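Local coordinates for protein blue-light-activated histidine kinase 2 (Erythrobacter litoralis HTCC2594, PDB 4R39) that transfers phosphate from ATP to a protein histidine, probably its own, as a blue-light-sensing kinase involved in light-enhanced virulence, this chain being its C-terminal kinase part with an ATP analogue bound, at residues A[119-124]-A[223-228]; A[151-156]-A[163-168]; A[171-176]-A[203-208]. One frame throughout, in Å; residues are numbered along the deposited sequence.

Interaction 1. Residues A[119-124]-A[223-228]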
loop_
_atom_site.group_PDB
_atom_site.type_symbol
_atom_site.label_atom_id
_atom_site.label_comp_id
_atom_site.label_asym_id
_atom_site.label_seq_id
_atom_site.Cartn_x
_atom_site.Cartn_y
_atom_site.Cartn_z
ATOM N N PRO A 119 -6.299 -10.690 7.762
ATOM C CA PRO A 119 -6.268 -9.968 9.040
ATOM C C PRO A 119 -5.980 -8.483 8.842
ATOM O O PRO A 119 -5.470 -8.097 7.791
ATOM C CB PRO A 119 -5.116 -10.637 9.796
ATOM C CG PRO A 119 -4.928 -11.962 9.128
ATOM C CD PRO A 119 -5.260 -11.730 7.695
ATOM N N VAL A 120 -6.300 -7.667 9.843
ATOM C CA VAL A 120 -6.100 -6.223 9.749
ATOM C C VAL A 120 -4.651 -5.869 9.431
ATOM O O VAL A 120 -4.387 -5.074 8.532
ATOM C CB VAL A 120 -6.496 -5.508 11.057
ATOM C CG1 VAL A 120 -6.256 -4.005 10.938
ATOM C CG2 VAL A 120 -7.951 -5.784 11.397
ATOM N N GLU A 121 -3.720 -6.451 10.181
ATOM C CA GLU A 121 -2.304 -6.157 9.999
ATOM C C GLU A 121 -1.844 -6.491 8.590
ATOM O O GLU A 121 -1.040 -5.775 8.004
ATOM C CB GLU A 121 -1.455 -6.940 10.998
ATOM C CG GLU A 121 -1.374 -6.304 12.377
ATOM C CD GLU A 121 -0.080 -6.623 13.099
ATOM O OE1 GLU A 121 0.849 -7.165 12.460
ATOM O OE2 GLU A 121 0.017 -6.322 14.310
ATOM N N THR A 122 -2.352 -7.589 8.052
ATOM C CA THR A 122 -1.966 -8.024 6.722
ATOM C C THR A 122 -2.453 -7.018 5.685
ATOM O O THR A 122 -1.728 -6.680 4.747
ATOM C CB THR A 122 -2.544 -9.415 6.412
ATOM O OG1 THR A 122 -2.112 -10.343 7.414
ATOM C CG2 THR A 122 -2.083 -9.902 5.045
ATOM N N ALA A 123 -3.681 -6.542 5.860
ATOM C CA ALA A 123 -4.286 -5.619 4.907
ATOM C C ALA A 123 -3.530 -4.300 4.910
ATOM O O ALA A 123 -3.159 -3.784 3.857
ATOM C CB ALA A 123 -5.752 -5.394 5.247
ATOM N N GLY A 124 -3.305 -3.761 6.104
ATOM C CA GLY A 124 -2.585 -2.511 6.260
ATOM C C GLY A 124 -1.216 -2.536 5.611
ATOM O O GLY A 124 -0.827 -1.579 4.946
ATOM N N THR A 223 0.514 -16.702 12.235
ATOM C CA THR A 223 1.758 -16.932 12.957
ATOM C C THR A 223 2.543 -15.637 13.167
ATOM O O THR A 223 2.989 -15.353 14.277
ATOM C CB THR A 223 2.636 -17.945 12.199
ATOM O OG1 THR A 223 1.864 -19.117 11.906
ATOM C CG2 THR A 223 3.855 -18.337 13.018
ATOM N N LEU A 224 2.712 -14.857 12.104
ATOM C CA LEU A 224 3.428 -13.587 12.193
ATOM C C LEU A 224 2.770 -12.640 13.192
ATOM O O LEU A 224 3.440 -12.030 14.019
ATOM C CB LEU A 224 3.481 -12.904 10.825
ATOM C CG LEU A 224 4.268 -13.604 9.714
ATOM C CD1 LEU A 224 4.126 -12.834 8.412
ATOM C CD2 LEU A 224 5.731 -13.754 10.082
ATOM N N ILE A 225 1.450 -12.528 13.102
ATOM C CA ILE A 225 0.691 -11.586 13.915
ATOM C C ILE A 225 0.742 -11.945 15.405
ATOM O O ILE A 225 0.869 -11.062 16.256
ATOM C CB ILE A 225 -0.768 -11.500 13.400
ATOM C CG1 ILE A 225 -0.781 -10.842 12.016
ATOM C CG2 ILE A 225 -1.652 -10.697 14.341
ATOM C CD1 ILE A 225 -2.062 -11.056 11.238
ATOM N N ALA A 226 0.663 -13.235 15.718
ATOM C CA ALA A 226 0.678 -13.683 17.108
ATOM C C ALA A 226 2.090 -13.681 17.709
ATOM O O ALA A 226 2.247 -13.583 18.928
ATOM C CB ALA A 226 0.050 -15.060 17.224
ATOM N N ASP A 227 3.108 -13.795 16.858
ATOM C CA ASP A 227 4.495 -13.700 17.309
ATOM C C ASP A 227 4.792 -12.296 17.817
ATOM O O ASP A 227 5.644 -12.104 18.683
ATOM C CB ASP A 227 5.473 -14.034 16.179
ATOM C CG ASP A 227 5.524 -15.518 15.860
ATOM O OD1 ASP A 227 5.122 -16.336 16.716
ATOM O OD2 ASP A 227 5.980 -15.862 14.747
ATOM N N GLU A 228 4.084 -11.316 17.269
ATOM C CA GLU A 228 4.260 -9.923 17.664
ATOM C C GLU A 228 3.590 -9.642 19.006
ATOM O O GLU A 228 3.571 -8.503 19.466
ATOM C CB GLU A 228 3.671 -8.996 16.599
ATOM C CG GLU A 228 4.362 -9.079 15.242
ATOM C CD GLU A 228 3.603 -8.343 14.158
ATOM O OE1 GLU A 228 2.438 -7.971 14.401
ATOM O OE2 GLU A 228 4.169 -8.134 13.064
#
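Ile225 reaches from the C-terminal helix 221-227 to the start of helix 120-140, which belongs to the ATP-binding Bergerat fold, and closes a short helix-to-helix contact there. It buries more surface than any other residue of the two segments. Its CG1 branch lies anti to the carbonyl carbon (chi1 -68°), and chi2 of 163° stretches it outward so that CD1 arrives at the side of the Pro119 ring, 3.4 Å from Pro119 CB. Pro119 is the N-cap residue of helix 120-140, so the isoleucine packs at the start of that helix. Further back along the same branch, Ile225 CG1 lies 4.1 Å from Glu121 CB.

Beyond this apolar patch Glu121 and Glu228 run past each other in opposite directions, their carboxylate planes 35° apart, with OE1 of Glu121 placed 2.6 Å from OE1 of Glu228. Arg125 makes salt bridges to Glu121 OE1 and Glu228 OE2, and Arg229 makes one to Glu121 OE2; these arginines probably offset the paired negative charge. On the helix 120-140 side, Thr122 OG1 is hydrogen-bonded to Gln221 OE1 and also lies 3.9 Å from Ile225 CD1.

Interaction 2. Residues A[151-156]-A[163-168]. With ANP (phosphoaminophosphonic acid-adenylate ester), chain F.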
loop_
_atom_site.group_PDB
_atom_site.type_symbol
_atom_site.label_atom_id
_atom_site.label_comp_id
_atom_site.label_asym_id
_atom_site.label_seq_id
_atom_site.Cartn_x
_atom_site.Cartn_y
_atom_site.Cartn_z
ATOM N N GLN A 151 -0.822 -1.826 -14.623
ATOM C CA GLN A 151 -1.712 -2.909 -14.244
ATOM C C GLN A 151 -1.438 -3.329 -12.813
ATOM O O GLN A 151 -0.311 -3.651 -12.462
ATOM C CB GLN A 151 -1.541 -4.095 -15.191
ATOM C CG GLN A 151 -1.629 -3.704 -16.657
ATOM C CD GLN A 151 -2.192 -4.810 -17.527
ATOM O OE1 GLN A 151 -3.349 -4.747 -17.959
ATOM N NE2 GLN A 151 -1.375 -5.825 -17.802
ATOM N N LEU A 152 -2.480 -3.296 -11.990
ATOM C CA LEU A 152 -2.422 -3.829 -10.638
ATOM C C LEU A 152 -3.171 -5.156 -10.610
ATOM O O LEU A 152 -4.325 -5.223 -11.017
ATOM C CB LEU A 152 -3.038 -2.836 -9.648
ATOM C CG LEU A 152 -3.309 -3.327 -8.223
ATOM C CD1 LEU A 152 -2.018 -3.670 -7.507
ATOM C CD2 LEU A 152 -4.096 -2.283 -7.438
ATOM N N ARG A 153 -2.500 -6.209 -10.154
ATOM C CA ARG A 153 -3.123 -7.520 -9.982
ATOM C C ARG A 153 -2.917 -8.008 -8.562
ATOM O O ARG A 153 -1.886 -7.750 -7.949
ATOM C CB ARG A 153 -2.515 -8.556 -10.927
ATOM C CG ARG A 153 -3.131 -8.617 -12.302
ATOM C CD ARG A 153 -2.350 -9.565 -13.201
ATOM N NE ARG A 153 -1.987 -8.910 -14.455
ATOM C CZ ARG A 153 -0.761 -8.510 -14.784
ATOM N NH1 ARG A 153 0.271 -8.706 -13.969
ATOM N NH2 ARG A 153 -0.561 -7.917 -15.955
ATOM N N SER A 154 -3.912 -8.715 -8.050
ATOM C CA SER A 154 -3.826 -9.349 -6.748
ATOM C C SER A 154 -4.479 -10.712 -6.892
ATOM O O SER A 154 -5.706 -10.815 -6.958
ATOM C CB SER A 154 -4.543 -8.501 -5.697
ATOM O OG SER A 154 -4.384 -9.039 -4.398
ATOM N N SER A 155 -3.651 -11.754 -6.962
ATOM C CA SER A 155 -4.120 -13.098 -7.285
ATOM C C SER A 155 -3.811 -14.090 -6.182
ATOM O O SER A 155 -2.668 -14.207 -5.744
ATOM C CB SER A 155 -3.449 -13.599 -8.562
ATOM O OG SER A 155 -3.596 -12.669 -9.619
ATOM N N VAL A 156 -4.828 -14.820 -5.742
ATOM C CA VAL A 156 -4.600 -15.937 -4.844
ATOM C C VAL A 156 -4.224 -17.147 -5.683
ATOM O O VAL A 156 -4.911 -17.488 -6.645
ATOM C CB VAL A 156 -5.831 -16.245 -3.977
ATOM C CG1 VAL A 156 -5.596 -17.505 -3.141
ATOM C CG2 VAL A 156 -6.142 -15.057 -3.083
ATOM N N ARG A 163 -0.216 -13.271 -4.709
ATOM C CA ARG A 163 0.743 -12.537 -5.522
ATOM C C ARG A 163 0.171 -11.194 -5.916
ATOM O O ARG A 163 -0.883 -11.124 -6.546
ATOM C CB ARG A 163 1.109 -13.311 -6.783
ATOM C CG ARG A 163 2.061 -12.550 -7.688
ATOM C CD ARG A 163 2.692 -13.463 -8.714
ATOM N NE ARG A 163 3.480 -14.519 -8.089
ATOM C CZ ARG A 163 3.953 -15.579 -8.734
ATOM N NH1 ARG A 163 3.712 -15.729 -10.031
ATOM N NH2 ARG A 163 4.662 -16.492 -8.085
ATOM N N VAL A 164 0.875 -10.134 -5.537
ATOM C CA VAL A 164 0.492 -8.779 -5.908
ATOM C C VAL A 164 1.507 -8.234 -6.905
ATOM O O VAL A 164 2.706 -8.232 -6.640
ATOM C CB VAL A 164 0.408 -7.865 -4.674
ATOM C CG1 VAL A 164 -0.006 -6.458 -5.076
ATOM C CG2 VAL A 164 -0.577 -8.438 -3.665
ATOM N N THR A 165 1.011 -7.782 -8.054
ATOM C CA THR A 165 1.856 -7.280 -9.133
ATOM C C THR A 165 1.480 -5.854 -9.508
ATOM O O THR A 165 0.300 -5.512 -9.562
ATOM C CB THR A 165 1.712 -8.152 -10.401
ATOM O OG1 THR A 165 2.081 -9.501 -10.102
ATOM C CG2 THR A 165 2.595 -7.629 -11.544
ATOM N N VAL A 166 2.492 -5.032 -9.769
ATOM C CA VAL A 166 2.287 -3.724 -10.385
ATOM C C VAL A 166 3.208 -3.611 -11.594
ATOM O O VAL A 166 4.420 -3.739 -11.471
ATOM C CB VAL A 166 2.526 -2.575 -9.390
ATOM C CG1 VAL A 166 2.441 -1.221 -10.093
ATOM C CG2 VAL A 166 1.511 -2.651 -8.255
ATOM N N GLU A 167 2.610 -3.369 -12.756
ATOM C CA GLU A 167 3.286 -3.458 -14.046
ATOM C C GLU A 167 3.241 -2.122 -14.794
ATOM O O GLU A 167 2.174 -1.544 -14.930
ATOM C CB GLU A 167 2.563 -4.505 -14.899
ATOM C CG GLU A 167 3.268 -5.844 -15.076
ATOM C CD GLU A 167 2.628 -6.696 -16.164
ATOM O OE1 GLU A 167 1.795 -6.158 -16.930
ATOM O OE2 GLU A 167 2.958 -7.901 -16.257
ATOM N N ASP A 168 4.385 -1.647 -15.284
ATOM C CA ASP A 168 4.442 -0.487 -16.186
ATOM C C ASP A 168 4.875 -0.908 -17.572
ATOM O O ASP A 168 5.538 -1.928 -17.732
ATOM C CB ASP A 168 5.524 0.505 -15.767
ATOM C CG ASP A 168 5.289 1.094 -14.428
ATOM O OD1 ASP A 168 4.120 1.392 -14.128
ATOM O OD2 ASP A 168 6.279 1.267 -13.688
HETATM P PG ANP F . 8.287 8.986 -2.008
HETATM O O1G ANP F . 8.726 9.049 -0.584
HETATM O O2G ANP F . 8.046 7.489 -2.427
HETATM O O3G ANP F . 6.930 9.782 -2.159
HETATM P PB ANP F . 10.032 8.622 -4.181
HETATM O O1B ANP F . 10.860 9.380 -5.163
HETATM O O2B ANP F . 8.826 7.986 -4.943
HETATM N N3B ANP F . 9.484 9.674 -2.990
HETATM P PA ANP F . 10.792 5.986 -3.909
HETATM O O1A ANP F . 9.394 5.509 -3.830
HETATM O O2A ANP F . 11.762 5.217 -3.006
HETATM O O3A ANP F . 10.909 7.520 -3.500
HETATM O "O5'" ANP F . 11.268 5.920 -5.408
HETATM C "C5'" ANP F . 12.673 5.909 -5.701
HETATM C "C4'" ANP F . 12.910 6.431 -7.096
HETATM O "O4'" ANP F . 12.828 5.341 -8.037
HETATM C "C3'" ANP F . 11.919 7.469 -7.611
HETATM O "O3'" ANP F . 12.292 8.778 -7.196
HETATM C "C2'" ANP F . 12.033 7.303 -9.125
HETATM O "O2'" ANP F . 13.121 8.057 -9.648
HETATM C "C1'" ANP F . 12.305 5.799 -9.271
HETATM N N9 ANP F . 11.129 4.995 -9.587
HETATM C C8 ANP F . 10.318 4.331 -8.703
HETATM N N7 ANP F . 9.338 3.670 -9.268
HETATM C C5 ANP F . 9.515 3.917 -10.623
HETATM C C6 ANP F . 8.803 3.500 -11.763
HETATM N N6 ANP F . 7.723 2.717 -11.720
HETATM N N1 ANP F . 9.247 3.921 -12.968
HETATM C C2 ANP F . 10.329 4.706 -13.017
HETATM N N3 ANP F . 11.079 5.161 -12.011
HETATM C C4 ANP F . 10.617 4.728 -10.832
#
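Arg153 and Thr165 face each other as one of three hydrogen-bonded antiparallel pairs in the beta hairpin 148-156/161-168, which forms the second and third strands of the five-stranded mixed sheet of the Bergerat fold. Backbone bonds set the register: Gln151 with Glu167, Arg153 with Thr165 and Ser155 with Arg163 each exchange two. The straightest is Arg163 N to Ser155 O, 2.8 Å at 175°.

Polar side chains fill the face carrying these three pairs. Arg153 bends at chi3 (-128°) and brings NH2 to Glu167 OE1, a 3.1 Å salt bridge. The carboxylate meets the guanidinium at its edge, yet NH2 stands above the carboxylate plane, with the two planes 80° apart. Gln151 NE2 adds a weak bond of 3.3 Å to Glu167 OE1. Three ends tie on to neighbouring strands: Gln151 OE1 to Asn110, Thr165 OG1 to Asn213 and Arg163 NE to Asp215.

The other face, with Leu152, Val164 and Val166, is mostly apolar, and helix 120-140 covers it through Val130 and Val133. There Leu152 CD1 lies 3.7 Å from Val166 CG2. Beyond the paired residues Asp168 meets the nucleotide, its OD2 accepting a 2.8 Å hydrogen bond from ANP N6.

Interaction 3. Residues A[171-176]-A[203-208]. With ANP (phosphoaminophosphonic acid-adenylate ester), chain F.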
loop_
_atom_site.group_PDB
_atom_site.type_symbol
_atom_site.label_atom_id
_atom_site.label_comp_id
_atom_site.label_asym_id
_atom_site.label_seq_id
_atom_site.Cartn_x
_atom_site.Cartn_y
_atom_site.Cartn_z
ATOM N N ARG A 171 8.933 4.119 -18.370
ATOM C CA ARG A 171 10.296 4.607 -18.489
ATOM C C ARG A 171 11.334 3.667 -17.881
ATOM O O ARG A 171 12.472 3.602 -18.349
ATOM C CB ARG A 171 10.318 5.980 -17.823
ATOM C CG ARG A 171 11.644 6.586 -17.486
ATOM C CD ARG A 171 11.364 7.734 -16.538
ATOM N NE ARG A 171 12.529 8.565 -16.276
ATOM C CZ ARG A 171 13.039 9.423 -17.150
ATOM N NH1 ARG A 171 12.498 9.547 -18.354
ATOM N NH2 ARG A 171 14.097 10.148 -16.824
ATOM N N GLY A 172 10.934 2.931 -16.849
ATOM C CA GLY A 172 11.832 2.028 -16.152
ATOM C C GLY A 172 12.527 2.709 -14.991
ATOM O O GLY A 172 12.765 3.913 -15.024
ATOM N N ILE A 173 12.851 1.937 -13.958
ATOM C CA ILE A 173 13.621 2.459 -12.837
ATOM C C ILE A 173 15.077 2.625 -13.273
ATOM O O ILE A 173 15.654 1.699 -13.845
ATOM C CB ILE A 173 13.543 1.517 -11.613
ATOM C CG1 ILE A 173 12.077 1.354 -11.183
ATOM C CG2 ILE A 173 14.421 2.050 -10.471
ATOM C CD1 ILE A 173 11.858 0.533 -9.918
ATOM N N PRO A 174 15.674 3.803 -13.015
ATOM C CA PRO A 174 17.079 4.044 -13.375
ATOM C C PRO A 174 18.010 2.923 -12.913
ATOM O O PRO A 174 17.785 2.347 -11.849
ATOM C CB PRO A 174 17.403 5.342 -12.637
ATOM C CG PRO A 174 16.112 6.057 -12.560
ATOM C CD PRO A 174 15.057 4.999 -12.409
ATOM N N GLU A 175 19.035 2.623 -13.707
ATOM C CA GLU A 175 19.900 1.472 -13.449
ATOM C C GLU A 175 20.741 1.649 -12.193
ATOM O O GLU A 175 20.901 0.712 -11.410
ATOM C CB GLU A 175 20.808 1.211 -14.651
ATOM C CG GLU A 175 20.121 0.448 -15.772
ATOM C CD GLU A 175 20.806 0.630 -17.113
ATOM O OE1 GLU A 175 22.006 0.982 -17.133
ATOM O OE2 GLU A 175 20.139 0.420 -18.151
ATOM N N ASP A 176 21.284 2.846 -12.012
ATOM C CA ASP A 176 22.041 3.166 -10.809
ATOM C C ASP A 176 21.195 2.918 -9.566
ATOM O O ASP A 176 21.706 2.463 -8.543
ATOM C CB ASP A 176 22.493 4.623 -10.841
ATOM C CG ASP A 176 21.358 5.575 -11.151
ATOM O OD1 ASP A 176 20.730 5.421 -12.219
ATOM O OD2 ASP A 176 21.084 6.467 -10.323
ATOM N N VAL A 203 11.913 -7.165 -8.615
ATOM C CA VAL A 203 11.773 -6.041 -9.539
ATOM C C VAL A 203 12.490 -6.306 -10.852
ATOM O O VAL A 203 13.586 -6.866 -10.868
ATOM C CB VAL A 203 12.359 -4.743 -8.952
ATOM C CG1 VAL A 203 11.951 -3.542 -9.808
ATOM C CG2 VAL A 203 11.908 -4.551 -7.512
ATOM N N THR A 204 11.874 -5.864 -11.941
ATOM C CA THR A 204 12.382 -6.070 -13.291
ATOM C C THR A 204 12.403 -4.723 -14.018
ATOM O O THR A 204 11.398 -4.020 -14.028
ATOM C CB THR A 204 11.479 -7.075 -14.031
ATOM O OG1 THR A 204 11.662 -8.384 -13.475
ATOM C CG2 THR A 204 11.781 -7.114 -15.520
ATOM N N ARG A 205 13.536 -4.378 -14.631
ATOM C CA ARG A 205 13.767 -3.026 -15.154
ATOM C C ARG A 205 13.644 -2.897 -16.676
ATOM O O ARG A 205 13.286 -3.854 -17.366
ATOM C CB ARG A 205 15.158 -2.546 -14.726
ATOM C CG ARG A 205 15.180 -1.857 -13.377
ATOM C CD ARG A 205 16.593 -1.647 -12.859
ATOM N NE ARG A 205 16.577 -1.440 -11.415
ATOM C CZ ARG A 205 16.322 -2.399 -10.530
ATOM N NH1 ARG A 205 16.320 -2.123 -9.235
ATOM N NH2 ARG A 205 16.063 -3.634 -10.940
ATOM N N GLY A 206 13.926 -1.691 -17.178
ATOM C CA GLY A 206 14.048 -1.438 -18.608
ATOM C C GLY A 206 13.141 -0.341 -19.145
ATOM O O GLY A 206 12.179 0.053 -18.490
ATOM N N GLY A 207 13.446 0.143 -20.349
ATOM C CA GLY A 207 12.614 1.125 -21.026
ATOM C C GLY A 207 11.287 0.552 -21.492
ATOM O O GLY A 207 10.409 1.277 -21.962
ATOM N N THR A 208 11.148 -0.763 -21.376
ATOM C CA THR A 208 9.874 -1.418 -21.606
ATOM C C THR A 208 9.062 -1.405 -20.313
ATOM O O THR A 208 7.890 -1.768 -20.314
ATOM C CB THR A 208 10.069 -2.861 -22.092
ATOM O OG1 THR A 208 11.195 -3.451 -21.423
ATOM C CG2 THR A 208 10.297 -2.884 -23.596
HETATM P PG ANP F . 8.287 8.986 -2.008
HETATM O O1G ANP F . 8.726 9.049 -0.584
HETATM O O2G ANP F . 8.046 7.489 -2.427
HETATM O O3G ANP F . 6.930 9.782 -2.159
HETATM P PB ANP F . 10.032 8.622 -4.181
HETATM O O1B ANP F . 10.860 9.380 -5.163
HETATM O O2B ANP F . 8.826 7.986 -4.943
HETATM N N3B ANP F . 9.484 9.674 -2.990
HETATM P PA ANP F . 10.792 5.986 -3.909
HETATM O O1A ANP F . 9.394 5.509 -3.830
HETATM O O2A ANP F . 11.762 5.217 -3.006
HETATM O O3A ANP F . 10.909 7.520 -3.500
HETATM O "O5'" ANP F . 11.268 5.920 -5.408
HETATM C "C5'" ANP F . 12.673 5.909 -5.701
HETATM C "C4'" ANP F . 12.910 6.431 -7.096
HETATM O "O4'" ANP F . 12.828 5.341 -8.037
HETATM C "C3'" ANP F . 11.919 7.469 -7.611
HETATM O "O3'" ANP F . 12.292 8.778 -7.196
HETATM C "C2'" ANP F . 12.033 7.303 -9.125
HETATM O "O2'" ANP F . 13.121 8.057 -9.648
HETATM C "C1'" ANP F . 12.305 5.799 -9.271
HETATM N N9 ANP F . 11.129 4.995 -9.587
HETATM C C8 ANP F . 10.318 4.331 -8.703
HETATM N N7 ANP F . 9.338 3.670 -9.268
HETATM C C5 ANP F . 9.515 3.917 -10.623
HETATM C C6 ANP F . 8.803 3.500 -11.763
HETATM N N6 ANP F . 7.723 2.717 -11.720
HETATM N N1 ANP F . 9.247 3.921 -12.968
HETATM C C2 ANP F . 10.329 4.706 -13.017
HETATM N N3 ANP F . 11.079 5.161 -12.011
HETATM C C4 ANP F . 10.617 4.728 -10.832
#
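Gly172 and Gly206 bring their backbones together in the close part of this contact. The CA of Gly172 lies 3.1 Å from Gly206 O, a bent CA-H...O approach. With phi at 91°, a CB on Gly172 would run into the carbonyl O of Arg171 and clash with Gly206 O as well, so the position calls for glycine. Its own O turns to the nucleotide, 3.3 Å from ANP C2. Beside it Ile173 is held between ligand and protein. Its CG1 branch, anti to the carbonyl carbon (chi1 -59°), lies over one face of the adenine, with CG1 3.7 Å from both ANP C4 and C5, a CH-pi type of arrangement. At the end of that branch, Ile173 CD1 is 4.1 Å from Val203 CG1, the two side chains crossing at about a right angle. Trp179 and Thr210 touch both residues.

Gly172 is the last glycine of the DxGxG sequence, the G1 box of Bergerat-fold kinases, of which Asp168 is the first residue. The loop running on from here towards helix 185-196 is the region that forms the ATP lid in this family.

Away from the adenine the fit is looser. Arg205, extended from CG to NE, runs alongside the loop backbone. Its CD is 3.6 Å from Ile173 O, and the guanidinium has Pro174 O at its edge, 4.0 Å from NE. Its distant ion pair with Asp178 is weak. At the solvent-exposed end, the CB of Arg171 is directed away from 203-208 and its guanidinium makes a salt bridge to Asp144, while Gly207 CA is 3.6 Å from Arg171 O.

Overall arrangement
Interactions 2 and 3 belong to one working region: their centres are about 17 Å apart, their segments adjoin in sequence, and both reach the same sheet and the ANP. Interaction 2 supplies a polar contact to the base at its end, interaction 3 the apolar cover of its face. Interaction 1 lies across the chain's centre from interaction 3, about 32 Å between centres, and touches neither of the others, although helix 120-140, whose first turn it contains, also covers the hairpin. Chemistry follows place: buried apolar and arginine-shared acid contacts in interaction 1; regular backbone bonding in the partly buried interaction 2, apolar under the helix and salt-bridged opposite; glycine-rich van der Waals packing, partly exposed, in interaction 3.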